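Local coordinates for protein beta-N-acetylhexosaminidase (Beutenbergia cavernae, PDB 5BU9) that probably hydrolyses terminal non-reducing N-acetyl-D-hexosamine residues from N-acetyl-beta-D-hexosaminides, as a member of glycosyl hydrolase family 3, at residues Q80-N84 / I96-Q102; Q9-Q13 / D66-V72; M134-P140 / Y158-A164. All coordinates share one frame; numbering follows the deposited sequence.

Contact 1: Q80-N84 / I96-Q102; sequences QEGGN and IPTALDQ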
ATOM      1  N   GLN A  80      -5.845   6.570  -4.755  1.00 31.80           N
ATOM      2  CA  GLN A  80      -7.018   7.437  -4.926  1.00 36.42           C
ATOM      3  C   GLN A  80      -7.472   7.931  -3.546  1.00 44.36           C
ATOM      4  O   GLN A  80      -8.505   7.529  -3.053  1.00 32.17           O
ATOM      5  CB  GLN A  80      -8.150   6.705  -5.670  1.00 30.49           C
ATOM      6  CG  GLN A  80      -9.243   7.634  -6.281  1.00 38.42           C
ATOM      7  CD  GLN A  80      -8.866   8.227  -7.651  1.00 52.92           C
ATOM      8  OE1 GLN A  80      -7.696   8.408  -7.947  1.00 34.28           O
ATOM      9  NE2 GLN A  80      -9.866   8.504  -8.494  1.00 33.79           N
ATOM     10  N   GLU A  81      -6.677   8.792  -2.919  1.00 31.51           N
ATOM     11  CA  GLU A  81      -7.022   9.347  -1.599  1.00 34.72           C
ATOM     12  C   GLU A  81      -7.992  10.496  -1.735  1.00 43.47           C
ATOM     13  O   GLU A  81      -8.891  10.654  -0.910  1.00 44.48           O
ATOM     14  CB  GLU A  81      -5.777   9.856  -0.843  1.00 30.76           C
ATOM     15  CG  GLU A  81      -4.702   8.800  -0.538  1.00 32.83           C
ATOM     16  CD  GLU A  81      -3.400   9.424  -0.048  1.00 45.17           C
ATOM     17  OE1 GLU A  81      -3.412  10.527   0.543  1.00 35.16           O
ATOM     18  OE2 GLU A  81      -2.342   8.829  -0.289  1.00 30.94           O
ATOM     19  N   GLY A  82      -7.786  11.301  -2.781  1.00 31.72           N
ATOM     20  CA  GLY A  82      -8.429  12.599  -2.904  1.00 37.03           C
ATOM     21  C   GLY A  82      -7.462  13.774  -2.760  1.00 33.02           C
ATOM     22  O   GLY A  82      -6.350  13.619  -2.224  1.00 39.70           O
ATOM     23  N   GLY A  83      -7.874  14.938  -3.269  1.00 38.45           N
ATOM     24  CA  GLY A  83      -7.109  16.159  -3.103  1.00 41.65           C
ATOM     25  C   GLY A  83      -5.769  16.131  -3.832  1.00 39.46           C
ATOM     26  O   GLY A  83      -5.712  15.986  -5.052  1.00 39.26           O
ATOM     27  N   ASN A  84      -4.685  16.277  -3.086  1.00 34.28           N
ATOM     28  CA  ASN A  84      -3.342  16.271  -3.671  1.00 37.69           C
ATOM     29  C   ASN A  84      -2.895  14.871  -4.101  1.00 43.71           C
ATOM     30  O   ASN A  84      -1.866  14.735  -4.749  1.00 38.88           O
ATOM     31  CB  ASN A  84      -2.339  16.869  -2.675  1.00 36.65           C
ATOM     32  CG  ASN A  84      -2.527  18.378  -2.514  1.00 45.22           C
ATOM     33  OD1 ASN A  84      -2.577  19.107  -3.489  1.00 49.70           O
ATOM     34  ND2 ASN A  84      -2.660  18.834  -1.284  1.00 34.47           N
ATOM     35  N   ILE A  96     -12.249  14.429  -6.127  1.00 48.30           N
ATOM     36  CA  ILE A  96     -12.315  14.042  -4.734  1.00 37.62           C
ATOM     37  C   ILE A  96     -11.585  15.071  -3.871  1.00 36.70           C
ATOM     38  O   ILE A  96     -10.460  15.403  -4.159  1.00 45.04           O
ATOM     39  CB  ILE A  96     -11.713  12.658  -4.551  1.00 34.32           C
ATOM     40  CG1 ILE A  96     -12.352  11.670  -5.536  1.00 44.53           C
ATOM     41  CG2 ILE A  96     -11.921  12.193  -3.140  1.00 43.80           C
ATOM     42  CD1 ILE A  96     -11.684  10.268  -5.530  1.00 33.64           C
ATOM     43  N   PRO A  97     -12.239  15.578  -2.809  1.00 39.77           N
ATOM     44  CA  PRO A  97     -11.608  16.558  -1.911  1.00 39.01           C
ATOM     45  C   PRO A  97     -10.430  15.968  -1.122  1.00 42.12           C
ATOM     46  O   PRO A  97     -10.264  14.750  -1.119  1.00 42.91           O
ATOM     47  CB  PRO A  97     -12.759  16.976  -0.970  1.00 38.68           C
ATOM     48  CG  PRO A  97     -13.865  16.002  -1.202  1.00 50.35           C
ATOM     49  CD  PRO A  97     -13.680  15.422  -2.545  1.00 40.82           C
ATOM     50  N   THR A  98      -9.611  16.821  -0.500  1.00 42.11           N
ATOM     51  CA  THR A  98      -8.519  16.380   0.368  1.00 48.05           C
ATOM     52  C   THR A  98      -9.143  15.562   1.490  1.00 39.49           C
ATOM     53  O   THR A  98     -10.316  15.774   1.810  1.00 39.88           O
ATOM     54  CB  THR A  98      -7.728  17.572   0.977  1.00 54.10           C
ATOM     55  OG1 THR A  98      -8.605  18.355   1.801  1.00 48.25           O
ATOM     56  CG2 THR A  98      -7.155  18.469  -0.106  1.00 33.35           C
ATOM     57  N   ALA A  99      -8.381  14.629   2.065  1.00 35.73           N
ATOM     58  CA  ALA A  99      -8.843  13.882   3.227  1.00 42.48           C
ATOM     59  C   ALA A  99      -9.190  14.849   4.353  1.00 33.50           C
ATOM     60  O   ALA A  99     -10.065  14.565   5.176  1.00 41.54           O
ATOM     61  CB  ALA A  99      -7.781  12.865   3.696  1.00 33.89           C
ATOM     62  N   LEU A 100      -8.515  15.999   4.396  1.00 33.34           N
ATOM     63  CA  LEU A 100      -8.774  16.945   5.487  1.00 39.94           C
ATOM     64  C   LEU A 100     -10.199  17.465   5.349  1.00 52.59           C
ATOM     65  O   LEU A 100     -10.959  17.475   6.330  1.00 42.24           O
ATOM     66  CB  LEU A 100      -7.764  18.098   5.496  1.00 47.24           C
ATOM     67  CG  LEU A 100      -8.017  19.156   6.573  1.00 55.68           C
ATOM     68  CD1 LEU A 100      -8.082  18.537   7.967  1.00 37.95           C
ATOM     69  CD2 LEU A 100      -6.966  20.253   6.519  1.00 44.90           C
ATOM     70  N   ASP A 101     -10.561  17.875   4.129  1.00 40.64           N
ATOM     71  CA  ASP A 101     -11.953  18.252   3.815  1.00 45.98           C
ATOM     72  C   ASP A 101     -12.909  17.088   4.095  1.00 53.55           C
ATOM     73  O   ASP A 101     -13.959  17.285   4.693  1.00 49.97           O
ATOM     74  CB  ASP A 101     -12.089  18.690   2.359  1.00 49.73           C
ATOM     75  CG  ASP A 101     -11.550  20.084   2.112  1.00 52.62           C
ATOM     76  OD1 ASP A 101     -11.252  20.807   3.080  1.00 48.72           O
ATOM     77  OD2 ASP A 101     -11.427  20.461   0.938  1.00 66.58           O
ATOM     78  N   GLN A 102     -12.526  15.873   3.693  1.00 59.14           N
ATOM     79  CA  GLN A 102     -13.352  14.697   3.972  1.00 49.52           C
ATOM     80  C   GLN A 102     -13.583  14.550   5.485  1.00 64.28           C
ATOM     81  O   GLN A 102     -14.658  14.145   5.923  1.00 44.85           O
ATOM     82  CB  GLN A 102     -12.709  13.431   3.399  1.00 41.49           C
ATOM     83  CG  GLN A 102     -12.680  13.345   1.868  1.00 38.83           C
ATOM     84  CD  GLN A 102     -11.872  12.152   1.371  1.00 57.60           C
ATOM     85  OE1 GLN A 102     -11.991  11.034   1.891  1.00 35.40           O
ATOM     86  NE2 GLN A 102     -11.026  12.388   0.382  1.00 33.24           N
TER
HETATM   87  O   HOH W   1      -9.260   9.793   1.822  1.00 37.03           O
HETATM   88  O   HOH W   2      -6.107  13.575   0.591  1.00 30.57           O
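Gly82, the last residue of strand 75-82, and Gly83 just beyond it lie against Ile96, Pro97 and Thr98, and here the fit is tight. The branch methyl of Ile96, CG2, rests 3.5 Å from Gly82 CA, and Pro97 O receives a CA-H...O contact from that same CA at 3.3 Å. A beta-carbon on Gly82 would run into both partners, so glycine suits the place; Gly83, with positive phi, would press one on Thr98 CG2. Next to this, Gly83 N donates to Ile96 O (2.8 Å), well above the carbonyl plane. Ile96 also sends CD1 across the methylene part of Gln80, whose amide is held by Leu88 O. Gln102 supplies the second direct hydrogen bond between the segments: CG anti to the carbonyl carbon (chi1 -69°) and an extended chain beyond it carry the amide to the strand end. There NE2 spends both hydrogens, one on Glu81 O (3.0 Å, in the carbonyl plane) and one on Pro97 O (2.9 Å), each nearly in the amide plane. The looser flank is hydrated. One water donates to Glu81 O and Gln102 OE1, another joins Gly82 O to Ala99 N, and Asn84 sits exposed at the margin. Thr98 caps helix 99-102, its OG1 accepting from Asp101 N at 3.1 Å. Glu81 and Gly82 form a classic beta bulge opposite strand 85-86. Glu81 turns its carboxylate to Lys184 and Arg154, near a bound glycerol that may mark a pocket, while helix 107-123 covers Ile96, Pro97 and Gln102 through Trp117.

Contact 2: Q9-Q13 / D66-V72; sequences QRVGQ and DEATGGV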
ATOM      1  N   GLN A   9       6.113 -18.463  -8.934  1.00 35.51           N
ATOM      2  CA  GLN A   9       4.810 -17.836  -8.953  1.00 38.65           C
ATOM      3  C   GLN A   9       4.391 -17.358  -7.556  1.00 50.47           C
ATOM      4  O   GLN A   9       3.751 -16.314  -7.444  1.00 33.82           O
ATOM      5  CB  GLN A   9       3.783 -18.799  -9.533  1.00 48.23           C
ATOM      6  CG  GLN A   9       3.946 -19.013 -11.034  1.00 47.06           C
ATOM      7  CD  GLN A   9       3.152 -20.198 -11.503  1.00 52.52           C
ATOM      8  OE1 GLN A   9       2.843 -21.073 -10.710  1.00 46.85           O
ATOM      9  NE2 GLN A   9       2.805 -20.235 -12.787  1.00 53.84           N
ATOM     10  N   ARG A  10       4.759 -18.083  -6.497  1.00 36.37           N
ATOM     11  CA  ARG A  10       4.407 -17.638  -5.142  1.00 33.86           C
ATOM     12  C   ARG A  10       5.171 -16.367  -4.775  1.00 36.53           C
ATOM     13  O   ARG A  10       4.579 -15.396  -4.293  1.00 31.05           O
ATOM     14  CB  ARG A  10       4.665 -18.744  -4.108  1.00 35.36           C
ATOM     15  CG  ARG A  10       3.781 -19.967  -4.303  1.00 39.39           C
ATOM     16  CD  ARG A  10       3.745 -20.899  -3.083  1.00 50.15           C
ATOM     17  NE  ARG A  10       5.056 -21.404  -2.666  1.00 39.62           N
ATOM     18  CZ  ARG A  10       5.680 -22.475  -3.174  1.00 50.01           C
ATOM     19  NH1 ARG A  10       5.145 -23.183  -4.152  1.00 53.33           N
ATOM     20  NH2 ARG A  10       6.861 -22.853  -2.700  1.00 48.99           N
ATOM     21  N   VAL A  11       6.476 -16.355  -5.039  1.00 35.45           N
ATOM     22  CA  VAL A  11       7.262 -15.147  -4.878  1.00 43.02           C
ATOM     23  C   VAL A  11       6.616 -14.002  -5.678  1.00 34.35           C
ATOM     24  O   VAL A  11       6.430 -12.898  -5.165  1.00 32.88           O
ATOM     25  CB  VAL A  11       8.700 -15.370  -5.312  1.00 31.40           C
ATOM     26  CG1 VAL A  11       9.420 -14.044  -5.341  1.00 29.78           C
ATOM     27  CG2 VAL A  11       9.379 -16.295  -4.348  1.00 34.75           C
ATOM     28  N   GLY A  12       6.238 -14.287  -6.919  1.00 44.16           N
ATOM     29  CA  GLY A  12       5.622 -13.295  -7.778  1.00 28.54           C
ATOM     30  C   GLY A  12       4.415 -12.665  -7.126  1.00 42.18           C
ATOM     31  O   GLY A  12       4.178 -11.470  -7.275  1.00 29.60           O
ATOM     32  N   GLN A  13       3.669 -13.435  -6.345  1.00 35.89           N
ATOM     33  CA  GLN A  13       2.515 -12.852  -5.650  1.00 29.57           C
ATOM     34  C   GLN A  13       2.858 -11.807  -4.576  1.00 34.86           C
ATOM     35  O   GLN A  13       1.965 -11.071  -4.144  1.00 35.40           O
ATOM     36  CB  GLN A  13       1.691 -13.962  -4.996  1.00 31.36           C
ATOM     37  CG  GLN A  13       1.094 -14.874  -5.979  1.00 32.88           C
ATOM     38  CD  GLN A  13       0.024 -14.201  -6.800  1.00 59.04           C
ATOM     39  OE1 GLN A  13      -0.887 -13.574  -6.255  1.00 33.58           O
ATOM     40  NE2 GLN A  13       0.138 -14.311  -8.119  1.00 33.43           N
ATOM     41  N   ASP A  66      -1.948 -19.152 -16.877  1.00 49.80           N
ATOM     42  CA  ASP A  66      -1.541 -20.173 -15.939  1.00 45.34           C
ATOM     43  C   ASP A  66      -0.007 -20.166 -15.741  1.00 44.13           C
ATOM     44  O   ASP A  66       0.503 -20.302 -14.624  1.00 51.87           O
ATOM     45  CB  ASP A  66      -2.019 -21.564 -16.402  1.00 49.91           C
ATOM     46  CG  ASP A  66      -1.872 -22.605 -15.295  1.00 75.17           C
ATOM     47  OD1 ASP A  66      -2.705 -22.585 -14.354  1.00 85.13           O
ATOM     48  OD2 ASP A  66      -0.908 -23.409 -15.335  1.00 76.93           O
ATOM     49  N   GLU A  67       0.718 -20.012 -16.835  1.00 45.12           N
ATOM     50  CA  GLU A  67       2.165 -19.896 -16.787  1.00 53.26           C
ATOM     51  C   GLU A  67       2.644 -18.622 -16.081  1.00 56.52           C
ATOM     52  O   GLU A  67       3.667 -18.631 -15.414  1.00 47.40           O
ATOM     53  CB  GLU A  67       2.722 -19.952 -18.205  1.00 59.18           C
ATOM     54  CG  GLU A  67       4.230 -19.929 -18.261  1.00 93.20           C
ATOM     55  CD  GLU A  67       4.731 -20.454 -19.576  1.00105.81           C
ATOM     56  OE1 GLU A  67       3.891 -20.986 -20.332  1.00102.84           O
ATOM     57  OE2 GLU A  67       5.945 -20.334 -19.854  1.00103.17           O
ATOM     58  N   ALA A  68       1.901 -17.529 -16.203  1.00 40.11           N
ATOM     59  CA  ALA A  68       2.314 -16.284 -15.561  1.00 45.50           C
ATOM     60  C   ALA A  68       2.079 -16.298 -14.045  1.00 41.34           C
ATOM     61  O   ALA A  68       3.004 -16.118 -13.271  1.00 44.73           O
ATOM     62  CB  ALA A  68       1.599 -15.112 -16.185  1.00 37.32           C
ATOM     63  N   THR A  69       0.838 -16.514 -13.627  1.00 37.33           N
ATOM     64  CA  THR A  69       0.472 -16.365 -12.219  1.00 45.07           C
ATOM     65  C   THR A  69      -0.370 -17.543 -11.718  1.00 44.63           C
ATOM     66  O   THR A  69      -1.110 -17.411 -10.730  1.00 42.36           O
ATOM     67  CB  THR A  69      -0.329 -15.066 -11.978  1.00 34.15           C
ATOM     68  OG1 THR A  69      -1.552 -15.137 -12.721  1.00 38.90           O
ATOM     69  CG2 THR A  69       0.432 -13.869 -12.474  1.00 40.40           C
ATOM     70  N   GLY A  70      -0.300 -18.676 -12.415  1.00 46.04           N
ATOM     71  CA  GLY A  70      -1.135 -19.827 -12.071  1.00 40.65           C
ATOM     72  C   GLY A  70      -2.619 -19.505 -12.171  1.00 63.40           C
ATOM     73  O   GLY A  70      -3.453 -20.134 -11.500  1.00 43.22           O
ATOM     74  N   GLY A  71      -2.944 -18.530 -13.024  1.00 41.05           N
ATOM     75  CA  GLY A  71      -4.314 -18.089 -13.207  1.00 42.88           C
ATOM     76  C   GLY A  71      -4.829 -17.166 -12.109  1.00 57.96           C
ATOM     77  O   GLY A  71      -5.961 -16.708 -12.165  1.00 40.34           O
ATOM     78  N   VAL A  72      -4.004 -16.881 -11.107  1.00 40.41           N
ATOM     79  CA  VAL A  72      -4.404 -15.981 -10.034  1.00 42.50           C
ATOM     80  C   VAL A  72      -4.575 -14.551 -10.553  1.00 41.78           C
ATOM     81  O   VAL A  72      -3.692 -14.013 -11.225  1.00 42.40           O
ATOM     82  CB  VAL A  72      -3.403 -16.026  -8.900  1.00 39.05           C
ATOM     83  CG1 VAL A  72      -3.731 -14.950  -7.868  1.00 38.60           C
ATOM     84  CG2 VAL A  72      -3.454 -17.411  -8.261  1.00 38.80           C
TER
HETATM   85  O   HOH W   3      -1.807 -12.683  -9.689  1.00 33.10           O
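Gln9, on helix 7-12, brings its CA within 5.6 Å of Thr69 CA, beside helix 66-69, where a type I' turn from Thr69 to Val72 takes the chain onward with positive phi at Gly70 and Gly71, a conformation glycine accepts readily. Two glutamines of segment 9-13 reach across, one to each part of this corner. Gln9, extended beyond CG, carries its amide to helix 66-69, where NE2 donates to Glu67 O at 3.2 Å. The oxygen lies close to the amide plane of Gln9, but NE2 stands steeply above the carbonyl plane, 69° out of it, so the bond misses the lone pairs. Gln9 OE1 is taken by Ser6 N. Gln13 instead bends at chi2 (-68°), which lays its amide against Val72: OE1 is 3.5 Å from Val72 CG1, and NE2 is 4.0 Å from Thr69 CB. A water accepts from Gln13 NE2 and lies 2.8 Å from Val72 O, the oxygen that Thr69 OG1 also grips (2.8 Å). Lys337 NZ hydrogen-bonds to Gln13 OE1, and Leu334 of helix 320-336 touches both Gln13 and Val72. Long neutral amides suit this junction because each can donate and accept at once; main-chain carbonyls of a short helix and a turn are thus met by polar groups and water, with no ion pair between the two segments.

Contact 3: M134-P140 / Y158-A164; sequences MDVVASP and YDAETVA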
HETATM    1  N   MSE A 134      -4.523   6.806   7.654  1.00 29.21           N
HETATM    2  CA  MSE A 134      -4.942   6.853   9.049  1.00 32.19           C
HETATM    3  C   MSE A 134      -3.841   7.402   9.946  1.00 52.90           C
HETATM    4  O   MSE A 134      -3.878   7.228  11.164  1.00 37.95           O
HETATM    5  CB  MSE A 134      -5.383   5.472   9.515  1.00 29.65           C
HETATM    6  CG  MSE A 134      -6.540   4.951   8.683  1.00 40.22           C
HETATM    7 SE   MSE A 134      -7.503   3.501   9.539  0.72 44.78          SE
HETATM    8  CE  MSE A 134      -8.592   4.579  10.757  1.00 40.73           C
ATOM      9  N   ASP A 135      -2.870   8.066   9.322  1.00 32.49           N
ATOM     10  CA  ASP A 135      -1.837   8.777  10.031  1.00 31.69           C
ATOM     11  C   ASP A 135      -2.530   9.856  10.834  1.00 52.20           C
ATOM     12  O   ASP A 135      -3.512  10.414  10.371  1.00 37.75           O
ATOM     13  CB  ASP A 135      -0.820   9.418   9.066  1.00 28.07           C
ATOM     14  CG  ASP A 135      -0.015   8.401   8.288  1.00 64.02           C
ATOM     15  OD1 ASP A 135       0.509   7.428   8.896  1.00 35.86           O
ATOM     16  OD2 ASP A 135       0.098   8.598   7.055  1.00 33.50           O
ATOM     17  N   VAL A 136      -2.032  10.161  12.023  1.00 41.41           N
ATOM     18  CA  VAL A 136      -2.600  11.255  12.798  1.00 30.65           C
ATOM     19  C   VAL A 136      -1.595  12.388  12.893  1.00 36.52           C
ATOM     20  O   VAL A 136      -0.474  12.165  13.317  1.00 42.14           O
ATOM     21  CB  VAL A 136      -3.029  10.776  14.193  1.00 35.61           C
ATOM     22  CG1 VAL A 136      -3.539  11.925  14.985  1.00 33.26           C
ATOM     23  CG2 VAL A 136      -4.116   9.742  14.072  1.00 40.05           C
ATOM     24  N   VAL A 137      -1.995  13.595  12.500  1.00 41.85           N
ATOM     25  CA  VAL A 137      -1.133  14.766  12.602  1.00 47.15           C
ATOM     26  C   VAL A 137      -1.420  15.372  13.988  1.00 38.69           C
ATOM     27  O   VAL A 137      -2.530  15.269  14.480  1.00 45.26           O
ATOM     28  CB  VAL A 137      -1.372  15.740  11.416  1.00 44.19           C
ATOM     29  CG1 VAL A 137      -0.614  17.037  11.573  1.00 35.75           C
ATOM     30  CG2 VAL A 137      -0.931  15.097  10.125  1.00 30.13           C
ATOM     31  N   ALA A 138      -0.418  15.977  14.628  1.00 42.80           N
ATOM     32  CA  ALA A 138      -0.536  16.348  16.049  1.00 48.53           C
ATOM     33  C   ALA A 138      -1.571  17.424  16.304  1.00 36.78           C
ATOM     34  O   ALA A 138      -2.273  17.375  17.308  1.00 56.91           O
ATOM     35  CB  ALA A 138       0.814  16.814  16.591  1.00 39.10           C
ATOM     36  N   SER A 139      -1.628  18.400  15.390  1.00 47.04           N
ATOM     37  CA  SER A 139      -2.483  19.584  15.521  1.00 48.96           C
ATOM     38  C   SER A 139      -2.513  20.341  14.193  1.00 57.69           C
ATOM     39  O   SER A 139      -1.600  20.192  13.381  1.00 46.61           O
ATOM     40  CB  SER A 139      -1.977  20.502  16.630  1.00 42.02           C
ATOM     41  OG  SER A 139      -0.779  21.157  16.222  1.00 51.34           O
ATOM     42  N   PRO A 140      -3.562  21.152  13.962  1.00 42.93           N
ATOM     43  CA  PRO A 140      -3.606  21.887  12.692  1.00 38.00           C
ATOM     44  C   PRO A 140      -2.430  22.882  12.519  1.00 57.55           C
ATOM     45  O   PRO A 140      -2.001  23.108  11.382  1.00 46.30           O
ATOM     46  CB  PRO A 140      -4.977  22.614  12.737  1.00 41.23           C
ATOM     47  CG  PRO A 140      -5.449  22.522  14.189  1.00 41.47           C
ATOM     48  CD  PRO A 140      -4.825  21.250  14.727  1.00 39.38           C
ATOM     49  N   TYR A 158      -6.809  15.177  13.702  1.00 45.42           N
ATOM     50  CA  TYR A 158      -5.680  15.423  14.593  1.00 47.00           C
ATOM     51  C   TYR A 158      -5.801  14.637  15.884  1.00 48.76           C
ATOM     52  O   TYR A 158      -5.123  14.923  16.860  1.00 46.52           O
ATOM     53  CB  TYR A 158      -5.581  16.923  14.884  1.00 50.70           C
ATOM     54  CG  TYR A 158      -5.553  17.685  13.595  1.00 48.97           C
ATOM     55  CD1 TYR A 158      -4.400  17.729  12.842  1.00 38.52           C
ATOM     56  CD2 TYR A 158      -6.692  18.298  13.091  1.00 49.38           C
ATOM     57  CE1 TYR A 158      -4.350  18.379  11.624  1.00 46.08           C
ATOM     58  CE2 TYR A 158      -6.653  18.959  11.858  1.00 48.28           C
ATOM     59  CZ  TYR A 158      -5.476  18.988  11.135  1.00 51.13           C
ATOM     60  OH  TYR A 158      -5.400  19.633   9.931  1.00 54.54           O
ATOM     61  N   ASP A 159      -6.694  13.655  15.869  1.00 46.84           N
ATOM     62  CA  ASP A 159      -6.862  12.710  16.968  1.00 54.75           C
ATOM     63  C   ASP A 159      -7.387  11.362  16.455  1.00 39.87           C
ATOM     64  O   ASP A 159      -7.938  11.264  15.340  1.00 40.60           O
ATOM     65  CB  ASP A 159      -7.818  13.270  18.023  1.00 57.14           C
ATOM     66  CG  ASP A 159      -9.151  13.681  17.434  1.00 43.66           C
ATOM     67  OD1 ASP A 159     -10.021  12.796  17.236  1.00 75.25           O
ATOM     68  OD2 ASP A 159      -9.310  14.890  17.150  1.00 60.25           O
ATOM     69  N   ALA A 160      -7.224  10.329  17.274  1.00 49.80           N
ATOM     70  CA  ALA A 160      -7.536   8.971  16.852  1.00 49.60           C
ATOM     71  C   ALA A 160      -9.022   8.790  16.541  1.00 61.54           C
ATOM     72  O   ALA A 160      -9.375   8.027  15.648  1.00 44.88           O
ATOM     73  CB  ALA A 160      -7.098   7.989  17.904  1.00 41.93           C
ATOM     74  N   GLU A 161      -9.894   9.494  17.253  1.00 56.30           N
ATOM     75  CA  GLU A 161     -11.321   9.254  17.075  1.00 55.11           C
ATOM     76  C   GLU A 161     -11.836   9.822  15.738  1.00 50.13           C
ATOM     77  O   GLU A 161     -12.580   9.166  15.020  1.00 51.11           O
ATOM     78  CB  GLU A 161     -12.108   9.840  18.240  1.00 45.19           C
ATOM     79  CG  GLU A 161     -13.604   9.544  18.168  1.00 70.66           C
ATOM     80  CD  GLU A 161     -14.462  10.552  18.945  1.00107.16           C
ATOM     81  OE1 GLU A 161     -13.888  11.446  19.618  1.00 87.84           O
ATOM     82  OE2 GLU A 161     -15.718  10.449  18.877  1.00 93.82           O
ATOM     83  N   THR A 162     -11.439  11.043  15.419  1.00 55.06           N
ATOM     84  CA  THR A 162     -11.836  11.681  14.168  1.00 56.36           C
ATOM     85  C   THR A 162     -11.298  10.892  12.983  1.00 41.78           C
ATOM     86  O   THR A 162     -12.027  10.574  12.049  1.00 58.50           O
ATOM     87  CB  THR A 162     -11.318  13.142  14.085  1.00 43.37           C
ATOM     88  OG1 THR A 162     -11.653  13.835  15.290  1.00 67.21           O
ATOM     89  CG2 THR A 162     -11.925  13.864  12.912  1.00 47.87           C
ATOM     90  N   VAL A 163     -10.006  10.593  13.031  1.00 48.16           N
ATOM     91  CA  VAL A 163      -9.356   9.843  11.970  1.00 41.86           C
ATOM     92  C   VAL A 163     -10.008   8.487  11.776  1.00 40.06           C
ATOM     93  O   VAL A 163     -10.305   8.103  10.645  1.00 39.44           O
ATOM     94  CB  VAL A 163      -7.841   9.709  12.250  1.00 38.80           C
ATOM     95  CG1 VAL A 163      -7.180   8.664  11.318  1.00 35.86           C
ATOM     96  CG2 VAL A 163      -7.179  11.084  12.080  1.00 41.36           C
ATOM     97  N   ALA A 164     -10.229   7.759  12.866  1.00 53.10           N
ATOM     98  CA  ALA A 164     -10.899   6.459  12.801  1.00 39.79           C
ATOM     99  C   ALA A 164     -12.275   6.527  12.147  1.00 62.20           C
ATOM    100  O   ALA A 164     -12.571   5.748  11.253  1.00 42.58           O
ATOM    101  CB  ALA A 164     -11.041   5.887  14.167  1.00 45.63           C
TER
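Asp159 OD1 is gripped twice by Thr162, from OG1 at 2.7 Å and from the backbone N at 2.9 Å, both on its syn side and from the same face of the carboxylate. This is an N-cap: Asp159 precedes helix 160-176, its short acceptor meets an amide of the first turn, and threonine adds its hydroxyl to fix the carboxylate's rotation. Across the contact, Val136 CG1 packs on the Tyr158-Asp159 peptide, 3.7 Å from Asp159 N, while its other methyl, CG2, meets Val163 CG2 at 3.9 Å. Val163 CG1 lies against Met134 O, and the selenomethionine at Met134, turned at chi3 (80°), brings CE to 3.6 Å from Ala164 CA. Small or beta-branched residues suit the helix face that the loop covers so closely. Segment 134-140 belongs to the loop joining strand 128-129 to helix 160-176, a beta-alpha connection in a domain of the TIM-barrel clan; this part of the loop is folded back over the start of the helix it leads to. Asp135 is hydrogen-bonded through its carboxylate oxygens to Leu189 N and His185 ND1. At the other end Tyr158 fills the bend of the loop. Pro140 CD lies over its ring, 3.8 Å from the centroid and 11° off the normal, a CH-pi contact, while Val137 CG1 meets the ring edge in plane and a CA-H...O contact joins Tyr158 CA to Val137 O at 3.2 Å. Without the ring, as with an alanine at Tyr158, Pro140 would probably lose its flat partner and a gap would open beside Val137. Helix 212-222 closes over Met134 and Val136 through Phe217 and Ala216, and the Tyr158 hydroxyl makes a weak hydrogen bond to Glu155.

Contacts 1 and 3 lie on one side of the chain's centre, about 15 Å apart between centres, and touch where Leu100 CD1 packs 3.5 Å from Tyr158 OH. Contact 1 holds the end of strand 75-82 and contact 3 the loop after 128-129, two parallel neighbours in the sheet. Contact 2 sits across the chain's centre, about 35 and 39 Å from the others between centres, and joins helices that precede strands 15-20 and 75-82. All three are partly buried, mixing core and surface. Contact 3 buries most and is apolar between its segments; contact 1 mixes glycine packing with direct hydrogen bonds; contact 2 buries least and depends on amides and water.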